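Local coordinates for protein guanine nucleotide exchange factor SRM1 (Saccharomyces cerevisiae, PDB 3OF7) that promotes the exchange of GDP for GTP on the small GTPases GSP1 and GSP2 and binds chromatin, controlling RNA metabolism and nuclear transport, at residues Ala391-Gln394 against Ala398-Trp401; Val409-Phe414 against Val420-Lys425. All blocks are in the same frame, centred on the assembly; numbering follows the deposited sequence.

Interaction 1 of 2, residues Ala391-Gln394 against Ala398-Trp401; sequences AVAQ and AYSW
A391 and Y399 form an antiparallel hydrogen-bonded pair in a beta hairpin, and V392 and A398 follow as the adjacent non-hydrogen-bonded pair, the strand directions meeting at 145°. Two short bonds close the ring: A391 N donates to Y399 O at 2.7 Å, and Y399 N returns a bond to A391 O, also 2.7 Å long. A391 O takes in addition a CA-H...O contact from A398 CA at 3.3 Å, so two donors of unequal strength meet one buried carbonyl. On the face shared by A391 and Y399, an alanine methyl of one strand meets an aromatic ring of the other. A391 CB touches the edge of the W401 indole in its plane, 3.9 Å from W401 CZ3. W401 CG stands between the backbone N and the carbonyl carbon; this chi1 of 67° carries the ring back toward A391, and chi2 of 102° turns its benzene edge to the methyl. A393, whose CB points toward the partner strand, packs against the Y399 ring at an oblique approach, 3.7 Å from Y399 CE1. V392 and A398 send their side chains to the other face, their CA atoms 4.4 Å apart. The hairpin supplies the second and third strands of a four-stranded blade in the seven-bladed RCC1 propeller, spanning the boundary between the sixth and seventh sequence repeats. Strand 379-384 flanks it next to 388-393 and strand 421-423 next to 398-402, while V392 packs on I434 and V437 of strand 432-439 in the following blade.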
ATOM      1  N   ALA A 391       1.210 -11.258  -3.077  1.00 14.32           N
ATOM      2  CA  ALA A 391      -0.144 -11.473  -3.595  1.00 14.52           C
ATOM      3  C   ALA A 391      -0.802 -12.663  -2.897  1.00 15.03           C
ATOM      4  O   ALA A 391      -0.117 -13.584  -2.443  1.00 15.09           O
ATOM      5  CB  ALA A 391      -0.109 -11.688  -5.105  1.00 14.33           C
ATOM      6  N   VAL A 392      -2.129 -12.641  -2.810  1.00 15.48           N
ATOM      7  CA  VAL A 392      -2.860 -13.724  -2.148  1.00 15.79           C
ATOM      8  C   VAL A 392      -3.674 -14.487  -3.175  1.00 16.03           C
ATOM      9  O   VAL A 392      -4.528 -13.907  -3.852  1.00 16.12           O
ATOM     10  CB  VAL A 392      -3.789 -13.201  -1.035  1.00 15.87           C
ATOM     11  CG1 VAL A 392      -4.479 -14.375  -0.323  1.00 15.83           C
ATOM     12  CG2 VAL A 392      -3.000 -12.383  -0.039  1.00 15.47           C
ATOM     13  N   ALA A 393      -3.392 -15.781  -3.301  1.00 16.54           N
ATOM     14  CA  ALA A 393      -4.128 -16.637  -4.225  1.00 16.92           C
ATOM     15  C   ALA A 393      -5.574 -16.769  -3.777  1.00 17.21           C
ATOM     16  O   ALA A 393      -5.890 -16.533  -2.620  1.00 16.82           O
ATOM     17  CB  ALA A 393      -3.471 -18.024  -4.324  1.00 16.71           C
ATOM     18  N   GLN A 394      -6.454 -17.177  -4.687  1.00 18.51           N
ATOM     19  CA  GLN A 394      -7.863 -17.344  -4.327  1.00 19.80           C
ATOM     20  C   GLN A 394      -8.035 -18.277  -3.119  1.00 19.66           C
ATOM     21  O   GLN A 394      -8.918 -18.057  -2.290  1.00 19.49           O
ATOM     22  CB  GLN A 394      -8.685 -17.822  -5.529  1.00 20.34           C
ATOM     23  CG  GLN A 394      -8.889 -16.750  -6.605  0.90 23.08           C
ATOM     24  CD  GLN A 394      -9.675 -17.252  -7.810  0.70 26.46           C
ATOM     25  OE1 GLN A 394      -9.786 -18.457  -8.043  0.80 28.19           O
ATOM     26  NE2 GLN A 394     -10.219 -16.322  -8.585  0.80 28.14           N
ATOM     27  N   ALA A 398      -0.383 -17.050   0.375  1.00 15.68           N
ATOM     28  CA  ALA A 398       0.364 -15.867  -0.069  1.00 15.83           C
ATOM     29  C   ALA A 398       1.597 -16.217  -0.911  1.00 16.05           C
ATOM     30  O   ALA A 398       2.256 -17.245  -0.688  1.00 16.22           O
ATOM     31  CB  ALA A 398       0.754 -15.001   1.134  1.00 15.70           C
ATOM     32  N   TYR A 399       1.896 -15.347  -1.878  1.00 15.87           N
ATOM     33  CA  TYR A 399       3.001 -15.515  -2.826  1.00 16.04           C
ATOM     34  C   TYR A 399       3.776 -14.216  -2.876  1.00 15.67           C
ATOM     35  O   TYR A 399       3.180 -13.145  -2.952  1.00 15.73           O
ATOM     36  CB  TYR A 399       2.479 -15.839  -4.232  1.00 16.00           C
ATOM     37  CG  TYR A 399       1.896 -17.233  -4.353  1.00 17.61           C
ATOM     38  CD1 TYR A 399       0.685 -17.551  -3.738  1.00 17.85           C
ATOM     39  CD2 TYR A 399       2.558 -18.234  -5.075  1.00 18.48           C
ATOM     40  CE1 TYR A 399       0.143 -18.826  -3.829  1.00 18.95           C
ATOM     41  CE2 TYR A 399       2.020 -19.522  -5.176  1.00 19.55           C
ATOM     42  CZ  TYR A 399       0.814 -19.805  -4.546  1.00 19.92           C
ATOM     43  OH  TYR A 399       0.265 -21.061  -4.629  1.00 21.01           O
ATOM     44  N   SER A 400       5.098 -14.309  -2.853  1.00 15.18           N
ATOM     45  CA  SER A 400       5.927 -13.111  -2.820  1.00 14.65           C
ATOM     46  C   SER A 400       7.052 -13.178  -3.841  1.00 14.50           C
ATOM     47  O   SER A 400       7.414 -14.258  -4.327  1.00 14.06           O
ATOM     48  CB  SER A 400       6.507 -12.916  -1.413  1.00 14.20           C
ATOM     49  OG  SER A 400       7.316 -14.026  -1.057  1.00 16.06           O
ATOM     50  N   TRP A 401       7.598 -12.008  -4.161  1.00 14.41           N
ATOM     51  CA  TRP A 401       8.717 -11.903  -5.086  1.00 14.38           C
ATOM     52  C   TRP A 401       9.335 -10.513  -5.014  1.00 14.62           C
ATOM     53  O   TRP A 401       8.770  -9.596  -4.401  1.00 14.17           O
ATOM     54  CB  TRP A 401       8.284 -12.214  -6.523  1.00 14.42           C
ATOM     55  CG  TRP A 401       7.333 -11.208  -7.161  1.00 14.44           C
ATOM     56  CD1 TRP A 401       7.659 -10.229  -8.061  1.00 14.39           C
ATOM     57  CD2 TRP A 401       5.911 -11.115  -6.969  1.00 14.96           C
ATOM     58  NE1 TRP A 401       6.535  -9.539  -8.445  1.00 13.75           N
ATOM     59  CE2 TRP A 401       5.449 -10.055  -7.784  1.00 14.46           C
ATOM     60  CE3 TRP A 401       4.986 -11.818  -6.178  1.00 14.73           C
ATOM     61  CZ2 TRP A 401       4.099  -9.682  -7.841  1.00 14.55           C
ATOM     62  CZ3 TRP A 401       3.641 -11.447  -6.230  1.00 14.96           C
ATOM     63  CH2 TRP A 401       3.209 -10.388  -7.061  1.00 16.24           C
TER

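Interaction 2 of 2, residues Val409-Phe414 against Val420-Lys425; sequences VGLGPF and VPTRIK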
ATOM      1  N   VAL A 409      10.241 -10.674   1.491  1.00 15.79           N
ATOM      2  CA  VAL A 409       9.480 -11.688   0.768  1.00 15.76           C
ATOM      3  C   VAL A 409       9.096 -12.878   1.663  1.00 16.33           C
ATOM      4  O   VAL A 409       8.200 -13.648   1.316  1.00 16.01           O
ATOM      5  CB  VAL A 409      10.193 -12.167  -0.535  1.00 15.82           C
ATOM      6  CG1 VAL A 409      10.339 -11.011  -1.522  1.00 15.49           C
ATOM      7  CG2 VAL A 409      11.559 -12.795  -0.228  1.00 14.72           C
ATOM      8  N   GLY A 410       9.763 -13.005   2.814  1.00 17.15           N
ATOM      9  CA  GLY A 410       9.467 -14.068   3.796  1.00 18.24           C
ATOM     10  C   GLY A 410       9.705 -15.474   3.262  1.00 19.47           C
ATOM     11  O   GLY A 410       8.934 -16.405   3.539  1.00 19.62           O
ATOM     12  N   LEU A 411      10.768 -15.631   2.487  1.00 20.13           N
ATOM     13  CA  LEU A 411      11.066 -16.922   1.871  1.00 21.34           C
ATOM     14  C   LEU A 411      12.272 -17.628   2.506  1.00 22.61           C
ATOM     15  O   LEU A 411      12.834 -18.560   1.932  1.00 23.02           O
ATOM     16  CB  LEU A 411      11.204 -16.765   0.346  1.00 21.18           C
ATOM     17  CG  LEU A 411       9.894 -16.361  -0.359  1.00 20.35           C
ATOM     18  CD1 LEU A 411      10.123 -15.983  -1.818  1.00 19.89           C
ATOM     19  CD2 LEU A 411       8.816 -17.458  -0.259  1.00 19.21           C
ATOM     20  N   GLY A 412      12.649 -17.188   3.704  1.00 23.44           N
ATOM     21  CA  GLY A 412      13.698 -17.853   4.474  1.00 24.86           C
ATOM     22  C   GLY A 412      15.082 -17.231   4.359  1.00 25.73           C
ATOM     23  O   GLY A 412      15.211 -16.072   3.948  1.00 25.25           O
ATOM     24  N   PRO A 413      16.127 -18.013   4.707  1.00 26.47           N
ATOM     25  CA  PRO A 413      17.506 -17.547   4.859  0.80 27.25           C
ATOM     26  C   PRO A 413      18.265 -17.445   3.538  1.00 28.05           C
ATOM     27  O   PRO A 413      19.337 -18.046   3.386  1.00 28.27           O
ATOM     28  CB  PRO A 413      18.132 -18.627   5.749  0.80 27.27           C
ATOM     29  CG  PRO A 413      17.417 -19.878   5.357  0.80 26.81           C
ATOM     30  CD  PRO A 413      16.014 -19.468   4.949  0.80 26.48           C
ATOM     31  N   PHE A 414      17.706 -16.691   2.597  1.00 28.39           N
ATOM     32  CA  PHE A 414      18.325 -16.469   1.294  1.00 29.05           C
ATOM     33  C   PHE A 414      18.212 -14.983   0.961  1.00 28.78           C
ATOM     34  O   PHE A 414      17.109 -14.430   0.982  1.00 29.19           O
ATOM     35  CB  PHE A 414      17.607 -17.275   0.208  1.00 29.56           C
ATOM     36  CG  PHE A 414      17.215 -18.674   0.624  0.80 31.72           C
ATOM     37  CD1 PHE A 414      18.155 -19.702   0.644  0.80 33.08           C
ATOM     38  CD2 PHE A 414      15.894 -18.966   0.969  0.80 33.36           C
ATOM     39  CE1 PHE A 414      17.789 -20.998   1.020  0.90 34.26           C
ATOM     40  CE2 PHE A 414      15.516 -20.256   1.348  0.90 34.47           C
ATOM     41  CZ  PHE A 414      16.465 -21.274   1.367  0.90 34.21           C
ATOM     42  N   VAL A 420       9.986 -14.791  -9.576  1.00 18.87           N
ATOM     43  CA  VAL A 420       8.571 -14.939  -9.899  1.00 18.67           C
ATOM     44  C   VAL A 420       7.793 -15.152  -8.604  1.00 17.90           C
ATOM     45  O   VAL A 420       8.385 -15.524  -7.597  1.00 18.06           O
ATOM     46  CB  VAL A 420       8.310 -16.140 -10.859  1.00 18.80           C
ATOM     47  CG1 VAL A 420       8.892 -15.863 -12.247  1.00 19.56           C
ATOM     48  CG2 VAL A 420       8.871 -17.450 -10.281  1.00 18.84           C
ATOM     49  N   PRO A 421       6.464 -14.919  -8.626  1.00 17.80           N
ATOM     50  CA  PRO A 421       5.651 -15.130  -7.428  1.00 17.62           C
ATOM     51  C   PRO A 421       5.847 -16.537  -6.849  1.00 18.18           C
ATOM     52  O   PRO A 421       5.629 -17.540  -7.538  1.00 18.49           O
ATOM     53  CB  PRO A 421       4.225 -14.926  -7.938  1.00 17.58           C
ATOM     54  CG  PRO A 421       4.399 -13.947  -9.070  1.00 17.89           C
ATOM     55  CD  PRO A 421       5.659 -14.388  -9.745  1.00 17.74           C
ATOM     56  N   THR A 422       6.256 -16.590  -5.587  1.00 18.07           N
ATOM     57  CA  THR A 422       6.671 -17.829  -4.953  1.00 18.46           C
ATOM     58  C   THR A 422       5.903 -18.033  -3.653  1.00 18.17           C
ATOM     59  O   THR A 422       5.841 -17.148  -2.788  1.00 17.00           O
ATOM     60  CB  THR A 422       8.207 -17.835  -4.738  1.00 18.33           C
ATOM     61  OG1 THR A 422       8.857 -17.690  -6.009  1.00 19.45           O
ATOM     62  CG2 THR A 422       8.685 -19.120  -4.089  1.00 19.53           C
ATOM     63  N   ARG A 423       5.316 -19.217  -3.533  1.00 18.25           N
ATOM     64  CA  ARG A 423       4.526 -19.593  -2.363  1.00 18.43           C
ATOM     65  C   ARG A 423       5.284 -19.398  -1.055  1.00 18.36           C
ATOM     66  O   ARG A 423       6.425 -19.835  -0.919  1.00 18.21           O
ATOM     67  CB  ARG A 423       4.106 -21.058  -2.515  1.00 18.96           C
ATOM     68  CG  ARG A 423       3.340 -21.650  -1.361  1.00 20.97           C
ATOM     69  CD  ARG A 423       3.012 -23.095  -1.706  1.00 24.29           C
ATOM     70  NE  ARG A 423       2.305 -23.782  -0.637  1.00 27.83           N
ATOM     71  CZ  ARG A 423       2.125 -25.098  -0.589  1.00 28.98           C
ATOM     72  NH1 ARG A 423       2.614 -25.869  -1.554  1.00 29.38           N
ATOM     73  NH2 ARG A 423       1.459 -25.640   0.421  1.00 29.32           N
ATOM     74  N   ILE A 424       4.646 -18.723  -0.100  1.00 17.91           N
ATOM     75  CA  ILE A 424       5.169 -18.641   1.255  1.00 18.68           C
ATOM     76  C   ILE A 424       4.609 -19.838   2.030  1.00 19.33           C
ATOM     77  O   ILE A 424       3.392 -19.943   2.252  1.00 19.35           O
ATOM     78  CB  ILE A 424       4.794 -17.321   1.960  1.00 18.18           C
ATOM     79  CG1 ILE A 424       5.355 -16.116   1.177  1.00 18.42           C
ATOM     80  CG2 ILE A 424       5.316 -17.325   3.396  1.00 18.43           C
ATOM     81  CD1 ILE A 424       4.812 -14.752   1.621  1.00 17.99           C
ATOM     82  N   LYS A 425       5.507 -20.747   2.392  1.00 20.09           N
ATOM     83  CA  LYS A 425       5.178 -21.916   3.207  1.00 20.69           C
ATOM     84  C   LYS A 425       6.035 -21.886   4.465  1.00 20.85           C
ATOM     85  O   LYS A 425       7.264 -21.967   4.388  1.00 21.26           O
ATOM     86  CB  LYS A 425       5.439 -23.200   2.414  1.00 21.22           C
ATOM     87  CG  LYS A 425       4.947 -24.484   3.074  0.80 21.79           C
ATOM     88  CD  LYS A 425       5.164 -25.671   2.136  0.80 23.88           C
ATOM     89  CE  LYS A 425       4.657 -26.971   2.742  0.70 24.85           C
ATOM     90  NZ  LYS A 425       4.819 -28.102   1.771  0.70 25.79           N
TER
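In this RCC1 beta-propeller, L411, in the loop that runs from strand 398-402 towards strand 421-423 of one blade, rests on T422, R423 and I424 at the blade's edge. No hydrogen bond crosses the contact; it is made by the branches of L411 and I424 lying against aliphatic carbons and backbone carbonyls. The two methyls of L411 have different partners. Its CD1 stops 4.0 Å from T422 CB, whereas L411 CD2 drops onto the backbone, 3.4 Å from R423 O, and also touches I424 CG1 at 4.0 Å. I424 answers from the other segment: I424 CD1 comes within 3.6 Å of V409 O, and its branch methyl CG2 lies 3.7 Å from G410 O. With I424 CG1 anti to the carbonyl carbon (chi1 -60°) and CG2 anti to the backbone N, the two branches are directed at successive carbonyls of the loop. G410 has a positive phi (63°), a conformation readily adopted by glycine. Its carbonyl also receives a weak hydrogen bond from R55, and G412 is tied to K54 through the backbone, joining the loop to a neighbouring part of the propeller. Were T422 an alanine, L411 CD1 would lose the nearby CG2 methyl, and the carbonyl of V420 would probably be left without its hydroxyl partner at the corner the chain turns there. That hydroxyl, T422 OG1, donates to V420 O at 2.7 Å from a position 35° out of the carbonyl plane.

Interactions 1 and 2 belong to the same propeller blade and follow one another along the chain, their centres about 10 Å apart. Residues 391-394 and 398-401 are wholly buried where they touch and are held by paired backbone hydrogen bonds, as suits inner strands of a sheet. Residues 409-414 and 420-425, nearer the blade's edge, are only partly buried and rely on aliphatic packing without a hydrogen bond between them. Strand 398-402 connects the two: A398 O accepts a probable hydrogen bond from I424 N at 2.9 Å, S400 OG bonds to V409 O, and Y399 CD2 packs against R423 N.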